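Local coordinates for Lactamase_B domain-containing protein (Bacillus lehensis G1, PDB 7EV5) that binds two zinc ions in a metallo-beta-lactamase fold and is probably a promiscuous hydrolase, structurally akin to both B3 beta-lactamases and glyoxalase II, at residues Leu36-Trp39 and Leu40-Gln44; Leu52-His56 and Phe57-Gly61; Gly130-Pro133 and Gly134-Ser137; Gly164-His167 and Thr168-Leu171. All blocks are in the same frame, centred on the assembly; numbering follows the deposited sequence.

Contacts 2 and 3 form the buried heart of the protein and share one zinc ion and one water, whereas contact 1 is partly buried on an outer helix and contact 4 lies at the surface. Contact 1 joins the last turns of helix 33-42 through backbone bonds and a tryptophan-centred patch; contact 4 starts helix 167-178 with a carboxylate cap. Metal ligands dominate contact 2, and serine hydroxyls beside a zinc histidine dominate contact 3. Contact 3 touches contact 4 through Gly-130 and Asp-166, so the surface cap borders the loop carrying His-131. Contact 1 stands apart, its centre about 37 Å from that of contact 4.

Contact 1: Leu36-Trp39 and Leu40-Gln44; sequences LITW and LKREQ
Four successive i to i+4 hydrogen bonds, beginning with Leu-40 N to Leu-36 O (3.0 Å) and ending with Glu-43 N to Trp-39 O, carry the chain through the last turns of helix 33-42, which Gln-44, at positive phi, closes in a Schellman motif. On this frame Trp-39 is central. Glu-43 lays its CG over one face of the indole in a CH-pi contact, 3.8 Å from the centroid of the five-membered ring and 21° off its normal. A bend at chi2 brings its carboxylate to within 20° of parallel with the indole. Arg-42 NH2 meets the indole at the edge, in plane, the guanidinium standing at 74° to it. One face of the guanidinium rests over Trp-39 CA and Thr-38 O. Arg-42 NH1 gives Thr-38 OG1 a weak, bent bond of 3.1 Å; the stronger partner of that hydroxyl is Glu-34 O. Leu-40 CD2 meets Trp-39 CZ3 at 3.9 Å, and Leu-40 CD1 meets Leu-36 CG at 4.1 Å. Helix 33-42, the crossover between strands 23-27 and 46-51, packs Leu-36 and Trp-39 on strand 2-7 and Ile-37 and Leu-40 on helix 63-70, both outside that beta-alpha-beta unit. The helix is thus amphipathic: aliphatic groups suit the side turned to the sheet and to helix 63-70, while the long charged chains lay methylenes and flat groups over tryptophan and backbone.

Contact 2: Leu52-His56 and Phe57-Gly61; sequences LTHAH and FDHIG. With ZN (zinc ion), chain B; ZN (zinc ion), chain C.
One water oxygen is gripped three ways where His-56 and Asp-58 meet: it binds both zinc ions and donates to Asp-58 OD1 at 2.8 Å. The ligands belong to the HxHxDH motif of the metallo-beta-lactamase fold, in the loop between strand 46-51 and helix 63-70. His-54 NE2 and His-56 ND1 hold the first zinc, which lies 1.9 Å from the water oxygen; Asp-58 OD2, hydrogen-bonded by Thr-12 OG1, and His-59 NE2 hold the second. His-131 completes the first site and His-191 the second, with Asp-150 belonging to both. Imidazoles and a carboxylate suit this place because each offers a metal-binding nitrogen or oxygen on a short side chain. The two halves of the motif touch through an edge-to-face pair: His-54 puts CE1 over the centre of the His-59 ring, 3.2 Å above its plane, with the rings at 52°. Next to CE1, His-54 ND1 donates to Thr-53 OG1 at 2.9 Å, almost exactly in its own ring plane; together with the zinc bond of NE2, this fixes the rotation of the imidazole. Asp-28 OD2 bonds to His-59 ND1 directly and supports His-54 by way of Thr-53 OG1. The turn closes by His-59 N to His-56 O at 2.9 Å, the donor standing 42° out of the carbonyl plane. Behind the metals, Leu-52 CD1 packs on Ile-60 CG2 at 4.1 Å.

Contact 3: Gly130-Pro133 and Gly134-Ser137; sequences GHSP and GSVS. With ZN (zinc ion), chain B.
The imidazole of His-131 meets Ser-135 at its edge, near the ring plane, with CD2 4.3 Å from Ser-135 OG. The rings of two other zinc ligands meet it: that of His-56 stands at about 90° to it and that of His-54 at about 80°. CG of His-131 is swung opposite its own backbone N (chi1 169°), and this carries NE2 to the zinc ion at 2.1 Å. ND1, at the other side of the ring, bonds to Arg-159 O, so both nitrogens are engaged and the rotation of the ring is set. The hydroxyls of Ser-132 and Ser-135 face each other, OG to OG, in a hydrogen bond of 2.7 Å. Ser-132 OG has a further partner in Glu-80 OE2, which also receives Gly-134 N. On the His-131 side, a water accepts from His-131 N at 2.8 Å and has a weak bond to Ser-135 OG. These serines are the ends of a type I beta turn, in the loop that leads from strand 121-127 into strand 136-140 of one of the two sheets of the metallo-beta-lactamase sandwich. Its closing bond, Ser-135 N to Ser-132 O, is long and weak at 3.3 Å; the hydroxyl pair bridges the same two residues. Pro-133 suits the second position because its ring already holds phi near the value the turn needs, and it packs against Trp-83. Ser-135 bonds by its backbone to Thr-128, and Val-136 to Thr-53, at the start of the strand.

Contact 4: Gly164-His167 and Thr168-Leu171; sequences GGDH and TLLL
Asp-166 turns its carboxylate forward onto the first turn of the helix and accepts the hydroxyl of Thr-168: OG1 donates to Asp-166 OD1 at 2.6 Å, on the syn side and 22° out of the carboxylate plane. Two torsions make this possible. In Asp-166, CG is placed opposite the backbone N (chi1 -179°); in Thr-168, OG1 sits between the backbone N and the carbonyl carbon (chi1 71°), which turns the hydroxyl to the cap and leaves CG2 beside the backbone N. The same OD1 receives a weak bond from Leu-169 N at 3.2 Å, and CG of the aspartate lies 3.7 Å from Leu-169 CB. Asp-166 is therefore the N-cap of helix 167-178, a role that suits a short acidic side chain, since it can reach amides that have no carbonyl of a preceding turn to bond to. The helix end would probably stabilise its negative charge. Regular helical bonding begins at once, with Leu-170 N meeting Asp-166 O at 2.9 Å in the carbonyl plane; one residue on, Leu-171 N donates to His-167 O. His-167 swings its ring along the helix surface, and CE1 touches Leu-171 CD1 at 3.5 Å in an oblique approach. Leu-171, with CG beside its backbone N, extends to meet it, while the imidazole also leans on Ile-157 and Thr-160. Leu-170, the buried member of the turn, packs on Val-151 and Ile-157, where a branched aliphatic chain fits. Leu-169 rests on Pro-129, and Asp-166 bonds through its backbone to Gly-130 in the loop that carries His-131.

Contact 1: Leu36-Trp39 and Leu40-Gln44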
ATOM      1  N   LEU A  36      -1.452  -3.933  15.449  1.00 12.30           N
ATOM      2  CA  LEU A  36      -1.039  -2.643  14.910  1.00 11.91           C
ATOM      3  C   LEU A  36      -1.464  -1.499  15.822  1.00 12.81           C
ATOM      4  O   LEU A  36      -0.664  -0.598  16.098  1.00 12.75           O
ATOM      5  CB  LEU A  36      -1.605  -2.458  13.502  1.00 11.79           C
ATOM      6  CG  LEU A  36      -1.321  -1.093  12.859  1.00 10.59           C
ATOM      7  CD1 LEU A  36       0.165  -0.853  12.686  1.00 13.09           C
ATOM      8  CD2 LEU A  36      -2.043  -1.002  11.516  1.00 12.01           C
ATOM      9  N   ILE A  37      -2.716  -1.522  16.299  1.00 12.24           N
ATOM     10  CA  ILE A  37      -3.230  -0.438  17.141  1.00 12.26           C
ATOM     11  C   ILE A  37      -2.454  -0.356  18.450  1.00 14.21           C
ATOM     12  O   ILE A  37      -2.035   0.730  18.871  1.00 16.11           O
ATOM     13  CB  ILE A  37      -4.742  -0.605  17.386  1.00 15.87           C
ATOM     14  CG1 ILE A  37      -5.526  -0.295  16.109  1.00 17.20           C
ATOM     15  CG2 ILE A  37      -5.213   0.312  18.521  1.00 19.22           C
ATOM     16  CD1 ILE A  37      -6.936  -0.855  16.120  1.00 18.82           C
ATOM     17  N   THR A  38      -2.244  -1.503  19.108  1.00 14.16           N
ATOM     18  CA  THR A  38      -1.530  -1.480  20.384  1.00 15.10           C
ATOM     19  C   THR A  38      -0.074  -1.072  20.208  1.00 15.61           C
ATOM     20  O   THR A  38       0.478  -0.398  21.083  1.00 15.02           O
ATOM     21  CB  THR A  38      -1.667  -2.803  21.149  1.00 16.36           C
ATOM     22  OG1 THR A  38      -1.123  -3.878  20.379  1.00 16.93           O
ATOM     23  CG2 THR A  38      -3.132  -3.094  21.488  1.00 19.37           C
ATOM     24  N   TRP A  39       0.567  -1.446  19.090  1.00 14.55           N
ATOM     25  CA  TRP A  39       1.930  -0.976  18.845  1.00 12.98           C
ATOM     26  C   TRP A  39       1.972   0.540  18.723  1.00 14.22           C
ATOM     27  O   TRP A  39       2.820   1.201  19.336  1.00 15.10           O
ATOM     28  CB  TRP A  39       2.531  -1.625  17.598  1.00 16.03           C
ATOM     29  CG  TRP A  39       3.932  -1.143  17.303  1.00 13.52           C
ATOM     30  CD1 TRP A  39       5.074  -1.584  17.885  1.00 14.22           C
ATOM     31  CD2 TRP A  39       4.324  -0.117  16.380  1.00 13.89           C
ATOM     32  NE1 TRP A  39       6.160  -0.914  17.374  1.00 19.20           N
ATOM     33  CE2 TRP A  39       5.723  -0.002  16.451  1.00 16.79           C
ATOM     34  CE3 TRP A  39       3.628   0.715  15.499  1.00 14.16           C
ATOM     35  CZ2 TRP A  39       6.442   0.905  15.673  1.00 17.28           C
ATOM     36  CZ3 TRP A  39       4.345   1.616  14.724  1.00 18.77           C
ATOM     37  CH2 TRP A  39       5.736   1.702  14.817  1.00 15.70           C
ATOM     38  N   LEU A  40       1.059   1.111  17.931  1.00 14.73           N
ATOM     39  CA  LEU A  40       1.008   2.562  17.792  1.00 15.61           C
ATOM     40  C   LEU A  40       0.843   3.237  19.147  1.00 15.50           C
ATOM     41  O   LEU A  40       1.484   4.258  19.426  1.00 14.21           O
ATOM     42  CB  LEU A  40      -0.146   2.956  16.865  1.00 14.67           C
ATOM     43  CG  LEU A  40       0.038   2.615  15.385  1.00 11.81           C
ATOM     44  CD1 LEU A  40      -1.309   2.577  14.700  1.00 13.76           C
ATOM     45  CD2 LEU A  40       0.972   3.618  14.716  1.00 13.79           C
ATOM     46  N   LYS A  41      -0.010   2.676  19.998  1.00 15.65           N
ATOM     47  CA  LYS A  41      -0.253   3.271  21.311  1.00 15.74           C
ATOM     48  C   LYS A  41       0.941   3.096  22.241  1.00 19.14           C
ATOM     49  O   LYS A  41       1.288   4.021  22.987  1.00 18.34           O
ATOM     50  CB  LYS A  41      -1.528   2.694  21.918  1.00 17.49           C
ATOM     51  CG  LYS A  41      -2.764   3.088  21.137  1.00 21.42           C
ATOM     52  CD  LYS A  41      -4.041   2.817  21.898  1.00 32.43           C
ATOM     53  CE  LYS A  41      -5.212   3.548  21.261  1.00 31.24           C
ATOM     54  NZ  LYS A  41      -5.170   5.017  21.505  1.00 35.86           N
ATOM     55  N   ARG A  42       1.583   1.926  22.222  1.00 17.77           N
ATOM     56  CA  ARG A  42       2.775   1.739  23.045  1.00 18.75           C
ATOM     57  C   ARG A  42       3.866   2.731  22.666  1.00 20.60           C
ATOM     58  O   ARG A  42       4.597   3.228  23.532  1.00 19.16           O
ATOM     59  CB  ARG A  42       3.293   0.306  22.918  1.00 18.29           C
ATOM     60  CG  ARG A  42       2.417  -0.726  23.601  1.00 17.77           C
ATOM     61  CD  ARG A  42       3.089  -2.082  23.709  1.00 16.52           C
ATOM     62  NE  ARG A  42       3.576  -2.588  22.426  1.00 19.27           N
ATOM     63  CZ  ARG A  42       2.849  -3.309  21.575  1.00 17.25           C
ATOM     64  NH1 ARG A  42       1.587  -3.612  21.854  1.00 16.41           N
ATOM     65  NH2 ARG A  42       3.393  -3.730  20.440  1.00 20.70           N
ATOM     66  N   GLU A  43       3.997   3.023  21.374  1.00 16.39           N
ATOM     67  CA  GLU A  43       5.004   3.947  20.869  1.00 16.40           C
ATOM     68  C   GLU A  43       4.568   5.399  20.973  1.00 16.61           C
ATOM     69  O   GLU A  43       5.344   6.286  20.604  1.00 18.94           O
ATOM     70  CB  GLU A  43       5.354   3.601  19.420  1.00 20.18           C
ATOM     71  CG  GLU A  43       5.940   2.213  19.256  1.00 21.04           C
ATOM     72  CD  GLU A  43       7.174   2.005  20.106  1.00 23.53           C
ATOM     73  OE1 GLU A  43       8.102   2.833  20.021  1.00 29.63           O
ATOM     74  OE2 GLU A  43       7.212   1.010  20.858  1.00 31.62           O
ATOM     75  N   GLN A  44       3.356   5.651  21.462  1.00 17.42           N
ATOM     76  CA  GLN A  44       2.836   7.006  21.624  1.00 18.62           C
ATOM     77  C   GLN A  44       2.855   7.772  20.301  1.00 20.99           C
ATOM     78  O   GLN A  44       3.165   8.963  20.253  1.00 22.90           O
ATOM     79  CB  GLN A  44       3.560   7.754  22.750  1.00 22.79           C
ATOM     80  CG  GLN A  44       3.682   6.911  24.024  1.00 22.34           C
ATOM     81  CD  GLN A  44       4.056   7.723  25.255  1.00 30.34           C
ATOM     82  OE1 GLN A  44       3.431   8.738  25.563  1.00 28.16           O
ATOM     83  NE2 GLN A  44       5.076   7.269  25.968  1.00 30.83           N
TER

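Contact 2: Leu52-His56 and Phe57-Gly61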
ATOM      1  N   LEU A  52      -4.004   3.798   1.297  1.00  8.42           N
ATOM      2  CA  LEU A  52      -4.095   2.457   0.743  1.00  7.84           C
ATOM      3  C   LEU A  52      -3.436   2.423  -0.625  1.00  7.94           C
ATOM      4  O   LEU A  52      -3.782   3.214  -1.514  1.00  9.48           O
ATOM      5  CB  LEU A  52      -5.554   2.026   0.616  1.00  8.72           C
ATOM      6  CG  LEU A  52      -6.314   1.880   1.933  1.00  8.04           C
ATOM      7  CD1 LEU A  52      -7.743   1.493   1.636  1.00  9.53           C
ATOM      8  CD2 LEU A  52      -5.642   0.861   2.869  1.00  9.72           C
ATOM      9  N   THR A  53      -2.499   1.497  -0.804  1.00  7.87           N
ATOM     10  CA  THR A  53      -1.961   1.292  -2.144  1.00  8.59           C
ATOM     11  C   THR A  53      -3.023   0.718  -3.064  1.00  8.19           C
ATOM     12  O   THR A  53      -3.053   1.031  -4.263  1.00  8.45           O
ATOM     13  CB  THR A  53      -0.728   0.377  -2.118  1.00  8.96           C
ATOM     14  OG1 THR A  53      -1.097  -0.946  -1.692  1.00  9.40           O
ATOM     15  CG2 THR A  53       0.350   0.941  -1.213  1.00 10.25           C
ATOM     16  N   HIS A  54      -3.888  -0.135  -2.523  1.00  8.03           N
ATOM     17  CA  HIS A  54      -4.993  -0.751  -3.246  1.00  7.65           C
ATOM     18  C   HIS A  54      -5.905  -1.412  -2.223  1.00  6.53           C
ATOM     19  O   HIS A  54      -5.590  -1.463  -1.027  1.00  9.14           O
ATOM     20  CB  HIS A  54      -4.536  -1.701  -4.374  1.00  8.30           C
ATOM     21  CG  HIS A  54      -3.821  -2.956  -3.933  1.00  6.98           C
ATOM     22  ND1 HIS A  54      -2.679  -2.954  -3.161  1.00  8.84           N
ATOM     23  CD2 HIS A  54      -4.054  -4.253  -4.251  1.00  8.82           C
ATOM     24  CE1 HIS A  54      -2.252  -4.197  -3.006  1.00  8.56           C
ATOM     25  NE2 HIS A  54      -3.079  -5.007  -3.642  1.00  8.58           N
ATOM     26  N   ALA A  55      -7.035  -1.931  -2.704  1.00  8.36           N
ATOM     27  CA  ALA A  55      -8.106  -2.370  -1.819  1.00 10.28           C
ATOM     28  C   ALA A  55      -8.325  -3.873  -1.834  1.00 10.51           C
ATOM     29  O   ALA A  55      -9.407  -4.340  -1.460  1.00 11.07           O
ATOM     30  CB  ALA A  55      -9.407  -1.619  -2.099  1.00 10.71           C
ATOM     31  N   HIS A  56      -7.321  -4.648  -2.228  1.00  8.43           N
ATOM     32  CA  HIS A  56      -7.420  -6.085  -2.005  1.00  8.96           C
ATOM     33  C   HIS A  56      -7.596  -6.365  -0.518  1.00  9.43           C
ATOM     34  O   HIS A  56      -7.076  -5.645   0.343  1.00  9.72           O
ATOM     35  CB  HIS A  56      -6.167  -6.802  -2.511  1.00  9.07           C
ATOM     36  CG  HIS A  56      -6.182  -7.065  -3.979  1.00  9.84           C
ATOM     37  ND1 HIS A  56      -5.028  -7.185  -4.719  1.00  9.80           N
ATOM     38  CD2 HIS A  56      -7.206  -7.241  -4.846  1.00 12.47           C
ATOM     39  CE1 HIS A  56      -5.335  -7.430  -5.978  1.00  9.24           C
ATOM     40  NE2 HIS A  56      -6.650  -7.461  -6.084  1.00 11.50           N
ATOM     41  N   PHE A  57      -8.332  -7.443  -0.228  1.00  9.07           N
ATOM     42  CA  PHE A  57      -8.722  -7.755   1.150  1.00  9.97           C
ATOM     43  C   PHE A  57      -7.524  -7.808   2.100  1.00  9.55           C
ATOM     44  O   PHE A  57      -7.644  -7.447   3.279  1.00 10.89           O
ATOM     45  CB  PHE A  57      -9.491  -9.084   1.187  1.00 11.35           C
ATOM     46  CG  PHE A  57      -8.615 -10.296   0.973  1.00 10.68           C
ATOM     47  CD1 PHE A  57      -8.105 -11.016   2.055  1.00 12.74           C
ATOM     48  CD2 PHE A  57      -8.282 -10.703  -0.312  1.00 12.44           C
ATOM     49  CE1 PHE A  57      -7.293 -12.120   1.849  1.00 14.60           C
ATOM     50  CE2 PHE A  57      -7.466 -11.806  -0.525  1.00 13.59           C
ATOM     51  CZ  PHE A  57      -6.967 -12.516   0.558  1.00 14.09           C
ATOM     52  N   ASP A  58      -6.376  -8.298   1.629  1.00  8.41           N
ATOM     53  CA  ASP A  58      -5.227  -8.486   2.503  1.00  9.55           C
ATOM     54  C   ASP A  58      -4.555  -7.175   2.875  1.00 10.89           C
ATOM     55  O   ASP A  58      -3.644  -7.173   3.708  1.00 10.16           O
ATOM     56  CB  ASP A  58      -4.229  -9.480   1.882  1.00 10.12           C
ATOM     57  CG  ASP A  58      -3.707  -9.031   0.523  1.00  8.82           C
ATOM     58  OD1 ASP A  58      -4.540  -8.812  -0.388  1.00 12.33           O
ATOM     59  OD2 ASP A  58      -2.462  -8.935   0.385  1.00 10.05           O
ATOM     60  N   HIS A  59      -4.995  -6.064   2.290  1.00  8.89           N
ATOM     61  CA  HIS A  59      -4.478  -4.745   2.619  1.00  8.01           C
ATOM     62  C   HIS A  59      -5.449  -3.894   3.420  1.00  8.58           C
ATOM     63  O   HIS A  59      -5.083  -2.776   3.807  1.00  8.71           O
ATOM     64  CB  HIS A  59      -4.053  -4.009   1.333  1.00  9.78           C
ATOM     65  CG  HIS A  59      -2.965  -4.723   0.594  1.00  8.62           C
ATOM     66  ND1 HIS A  59      -1.672  -4.251   0.502  1.00  8.18           N
ATOM     67  CD2 HIS A  59      -2.974  -5.920  -0.033  1.00  9.18           C
ATOM     68  CE1 HIS A  59      -0.934  -5.127  -0.161  1.00  8.53           C
ATOM     69  NE2 HIS A  59      -1.698  -6.156  -0.485  1.00  7.89           N
ATOM     70  N   ILE A  60      -6.663  -4.383   3.700  1.00  9.35           N
ATOM     71  CA  ILE A  60      -7.733  -3.546   4.239  1.00  9.40           C
ATOM     72  C   ILE A  60      -8.408  -4.126   5.471  1.00 13.01           C
ATOM     73  O   ILE A  60      -9.305  -3.482   6.024  1.00 11.70           O
ATOM     74  CB  ILE A  60      -8.799  -3.196   3.185  1.00  8.50           C
ATOM     75  CG1 ILE A  60      -9.588  -4.463   2.827  1.00 10.71           C
ATOM     76  CG2 ILE A  60      -8.151  -2.532   1.971  1.00 11.40           C
ATOM     77  CD1 ILE A  60     -10.824  -4.207   1.995  1.00 12.40           C
ATOM     78  N   GLY A  61      -8.024  -5.319   5.919  1.00 11.62           N
ATOM     79  CA  GLY A  61      -8.793  -5.987   6.962  1.00 11.68           C
ATOM     80  C   GLY A  61      -8.813  -5.261   8.292  1.00 12.79           C
ATOM     81  O   GLY A  61      -9.752  -5.432   9.073  1.00 14.24           O
TER
HETATM   82 ZN    ZN B 301      -3.033  -7.036  -4.027  1.00 11.09          ZN
HETATM   83 ZN    ZN C 302      -1.266  -7.957  -1.378  1.00 11.60          ZN
HETATM   84  O   HOH W   1      -2.863  -8.269  -2.543  1.00 11.56           O

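Contact 3: Gly130-Pro133 and Gly134-Ser137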
ATOM      1  N   GLY A 130      -2.017  -2.637 -12.947  1.00 10.43           N
ATOM      2  CA  GLY A 130      -1.504  -3.872 -13.505  1.00 10.78           C
ATOM      3  C   GLY A 130      -1.803  -5.044 -12.599  1.00 10.65           C
ATOM      4  O   GLY A 130      -2.318  -6.072 -13.045  1.00 11.31           O
ATOM      5  N   HIS A 131      -1.449  -4.908 -11.316  1.00  9.88           N
ATOM      6  CA  HIS A 131      -1.910  -5.854 -10.306  1.00  9.42           C
ATOM      7  C   HIS A 131      -3.359  -5.561  -9.910  1.00  9.49           C
ATOM      8  O   HIS A 131      -4.143  -6.488  -9.667  1.00 10.83           O
ATOM      9  CB  HIS A 131      -0.958  -5.810  -9.104  1.00 11.87           C
ATOM     10  CG  HIS A 131      -1.455  -6.533  -7.889  1.00  9.68           C
ATOM     11  ND1 HIS A 131      -1.362  -7.901  -7.728  1.00 10.59           N
ATOM     12  CD2 HIS A 131      -2.015  -6.062  -6.752  1.00  8.84           C
ATOM     13  CE1 HIS A 131      -1.854  -8.242  -6.551  1.00 10.15           C
ATOM     14  NE2 HIS A 131      -2.265  -7.143  -5.936  1.00  8.67           N
ATOM     15  N   SER A 132      -3.742  -4.287  -9.867  1.00  9.43           N
ATOM     16  CA  SER A 132      -5.128  -3.905  -9.639  1.00 10.57           C
ATOM     17  C   SER A 132      -5.326  -2.529 -10.259  1.00  8.72           C
ATOM     18  O   SER A 132      -4.353  -1.774 -10.409  1.00  9.51           O
ATOM     19  CB  SER A 132      -5.494  -3.902  -8.141  1.00  9.83           C
ATOM     20  OG  SER A 132      -4.904  -2.816  -7.446  1.00  9.40           O
ATOM     21  N   PRO A 133      -6.556  -2.176 -10.649  1.00  9.07           N
ATOM     22  CA  PRO A 133      -6.753  -0.959 -11.452  1.00  9.11           C
ATOM     23  C   PRO A 133      -6.576   0.328 -10.672  1.00 10.86           C
ATOM     24  O   PRO A 133      -6.304   1.369 -11.285  1.00 11.73           O
ATOM     25  CB  PRO A 133      -8.195  -1.100 -11.966  1.00 12.25           C
ATOM     26  CG  PRO A 133      -8.858  -2.018 -10.980  1.00 14.89           C
ATOM     27  CD  PRO A 133      -7.787  -2.979 -10.555  1.00  9.82           C
ATOM     28  N   GLY A 134      -6.736   0.294  -9.355  1.00 10.42           N
ATOM     29  CA  GLY A 134      -6.565   1.481  -8.543  1.00 10.60           C
ATOM     30  C   GLY A 134      -5.290   1.451  -7.725  1.00 10.30           C
ATOM     31  O   GLY A 134      -5.156   2.177  -6.742  1.00  9.94           O
ATOM     32  N   SER A 135      -4.334   0.622  -8.134  1.00  9.07           N
ATOM     33  CA  SER A 135      -3.052   0.570  -7.445  1.00  8.23           C
ATOM     34  C   SER A 135      -2.319   1.895  -7.610  1.00  7.65           C
ATOM     35  O   SER A 135      -2.128   2.386  -8.731  1.00  9.93           O
ATOM     36  CB  SER A 135      -2.191  -0.527  -8.055  1.00  8.22           C
ATOM     37  OG  SER A 135      -2.439  -1.797  -7.485  1.00  9.46           O
ATOM     38  N   VAL A 136      -1.866   2.434  -6.483  1.00  8.19           N
ATOM     39  CA  VAL A 136      -1.049   3.634  -6.479  0.57 11.03           C
ATOM     40  C   VAL A 136       0.184   3.382  -5.633  1.00  9.78           C
ATOM     41  O   VAL A 136       0.226   2.494  -4.776  1.00 10.51           O
ATOM     42  CB  VAL A 136      -1.781   4.905  -5.997  0.57 10.10           C
ATOM     43  CG1 VAL A 136      -2.994   5.203  -6.874  0.57 10.29           C
ATOM     44  CG2 VAL A 136      -2.173   4.773  -4.546  0.57  8.91           C
ATOM     45  N   SER A 137       1.228   4.146  -5.940  1.00  8.60           N
ATOM     46  CA  SER A 137       2.491   4.105  -5.207  1.00  9.57           C
ATOM     47  C   SER A 137       2.793   5.480  -4.634  1.00  9.33           C
ATOM     48  O   SER A 137       2.685   6.494  -5.338  1.00 10.19           O
ATOM     49  CB  SER A 137       3.630   3.658  -6.118  1.00 11.40           C
ATOM     50  OG  SER A 137       3.364   2.358  -6.612  1.00 10.34           O
TER
HETATM   51 ZN    ZN B 301      -3.033  -7.036  -4.027  1.00 11.09          ZN
HETATM   52  O   HOH W   2      -0.837  -2.601  -9.784  1.00 10.43           O
HETATM   53  O   HOH W   1      -2.863  -8.269  -2.543  1.00 11.56           O

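Contact 4: Gly164-His167 and Thr168-Leu171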
ATOM      1  N   GLY A 164      -9.252  -7.304 -12.851  1.00 12.04           N
ATOM      2  CA  GLY A 164      -8.621  -6.187 -13.526  1.00 15.83           C
ATOM      3  C   GLY A 164      -7.131  -6.328 -13.733  1.00 14.32           C
ATOM      4  O   GLY A 164      -6.489  -5.367 -14.165  1.00 15.82           O
ATOM      5  N   GLY A 165      -6.552  -7.488 -13.442  1.00 12.13           N
ATOM      6  CA  GLY A 165      -5.129  -7.667 -13.657  1.00 11.57           C
ATOM      7  C   GLY A 165      -4.754  -7.597 -15.125  1.00 13.17           C
ATOM      8  O   GLY A 165      -5.509  -8.006 -16.005  1.00 17.16           O
ATOM      9  N   ASP A 166      -3.568  -7.050 -15.384  1.00 14.42           N
ATOM     10  CA  ASP A 166      -3.096  -6.859 -16.756  1.00 16.39           C
ATOM     11  C   ASP A 166      -1.577  -6.810 -16.699  1.00 12.16           C
ATOM     12  O   ASP A 166      -1.007  -5.795 -16.283  1.00 11.87           O
ATOM     13  CB  ASP A 166      -3.665  -5.570 -17.330  1.00 14.31           C
ATOM     14  CG  ASP A 166      -3.230  -5.318 -18.769  1.00 14.62           C
ATOM     15  OD1 ASP A 166      -2.279  -5.973 -19.241  1.00 17.53           O
ATOM     16  OD2 ASP A 166      -3.852  -4.460 -19.414  1.00 17.20           O
ATOM     17  N   HIS A 167      -0.932  -7.888 -17.148  1.00 14.62           N
ATOM     18  CA  HIS A 167       0.521  -7.971 -17.084  1.00 13.88           C
ATOM     19  C   HIS A 167       1.189  -6.912 -17.962  1.00 13.55           C
ATOM     20  O   HIS A 167       2.243  -6.380 -17.599  1.00 12.79           O
ATOM     21  CB  HIS A 167       0.973  -9.371 -17.501  1.00 18.17           C
ATOM     22  CG  HIS A 167       2.342  -9.732 -17.026  1.00 18.41           C
ATOM     23  ND1 HIS A 167       3.468  -9.578 -17.807  1.00 19.97           N
ATOM     24  CD2 HIS A 167       2.767 -10.240 -15.847  1.00 16.40           C
ATOM     25  CE1 HIS A 167       4.528  -9.973 -17.125  1.00 23.01           C
ATOM     26  NE2 HIS A 167       4.130 -10.387 -15.937  1.00 25.88           N
ATOM     27  N   THR A 168       0.606  -6.613 -19.134  1.00 17.85           N
ATOM     28  CA  THR A 168       1.192  -5.584 -19.993  1.00 13.93           C
ATOM     29  C   THR A 168       1.181  -4.222 -19.315  1.00 12.23           C
ATOM     30  O   THR A 168       2.123  -3.433 -19.472  1.00 12.15           O
ATOM     31  CB  THR A 168       0.487  -5.528 -21.356  1.00 15.04           C
ATOM     32  OG1 THR A 168      -0.829  -4.989 -21.205  1.00 15.83           O
ATOM     33  CG2 THR A 168       0.404  -6.908 -21.987  1.00 18.72           C
ATOM     34  N   LEU A 169       0.141  -3.943 -18.523  1.00 12.72           N
ATOM     35  CA  LEU A 169       0.073  -2.686 -17.798  1.00 11.70           C
ATOM     36  C   LEU A 169       1.037  -2.688 -16.616  1.00 12.16           C
ATOM     37  O   LEU A 169       1.685  -1.674 -16.336  1.00 12.44           O
ATOM     38  CB  LEU A 169      -1.367  -2.482 -17.332  1.00 14.77           C
ATOM     39  CG  LEU A 169      -1.796  -1.134 -16.786  1.00 16.87           C
ATOM     40  CD1 LEU A 169      -1.389  -0.029 -17.740  1.00 18.41           C
ATOM     41  CD2 LEU A 169      -3.302  -1.144 -16.597  1.00 15.02           C
ATOM     42  N   LEU A 170       1.150  -3.827 -15.917  1.00 12.11           N
ATOM     43  CA  LEU A 170       2.067  -3.904 -14.787  1.00 11.37           C
ATOM     44  C   LEU A 170       3.501  -3.626 -15.221  1.00 11.53           C
ATOM     45  O   LEU A 170       4.221  -2.869 -14.563  1.00 12.06           O
ATOM     46  CB  LEU A 170       1.971  -5.276 -14.122  1.00 13.14           C
ATOM     47  CG  LEU A 170       2.910  -5.387 -12.923  1.00 12.30           C
ATOM     48  CD1 LEU A 170       2.460  -4.398 -11.862  1.00 16.57           C
ATOM     49  CD2 LEU A 170       2.880  -6.786 -12.372  1.00 21.44           C
ATOM     50  N   LEU A 171       3.929  -4.212 -16.341  1.00 13.01           N
ATOM     51  CA  LEU A 171       5.307  -4.002 -16.774  1.00 11.17           C
ATOM     52  C   LEU A 171       5.558  -2.554 -17.171  1.00 11.24           C
ATOM     53  O   LEU A 171       6.646  -2.018 -16.927  1.00 12.22           O
ATOM     54  CB  LEU A 171       5.663  -4.954 -17.913  1.00 13.67           C
ATOM     55  CG  LEU A 171       5.996  -6.364 -17.434  1.00 15.53           C
ATOM     56  CD1 LEU A 171       6.186  -7.275 -18.599  1.00 22.58           C
ATOM     57  CD2 LEU A 171       7.236  -6.361 -16.545  1.00 22.13           C
TER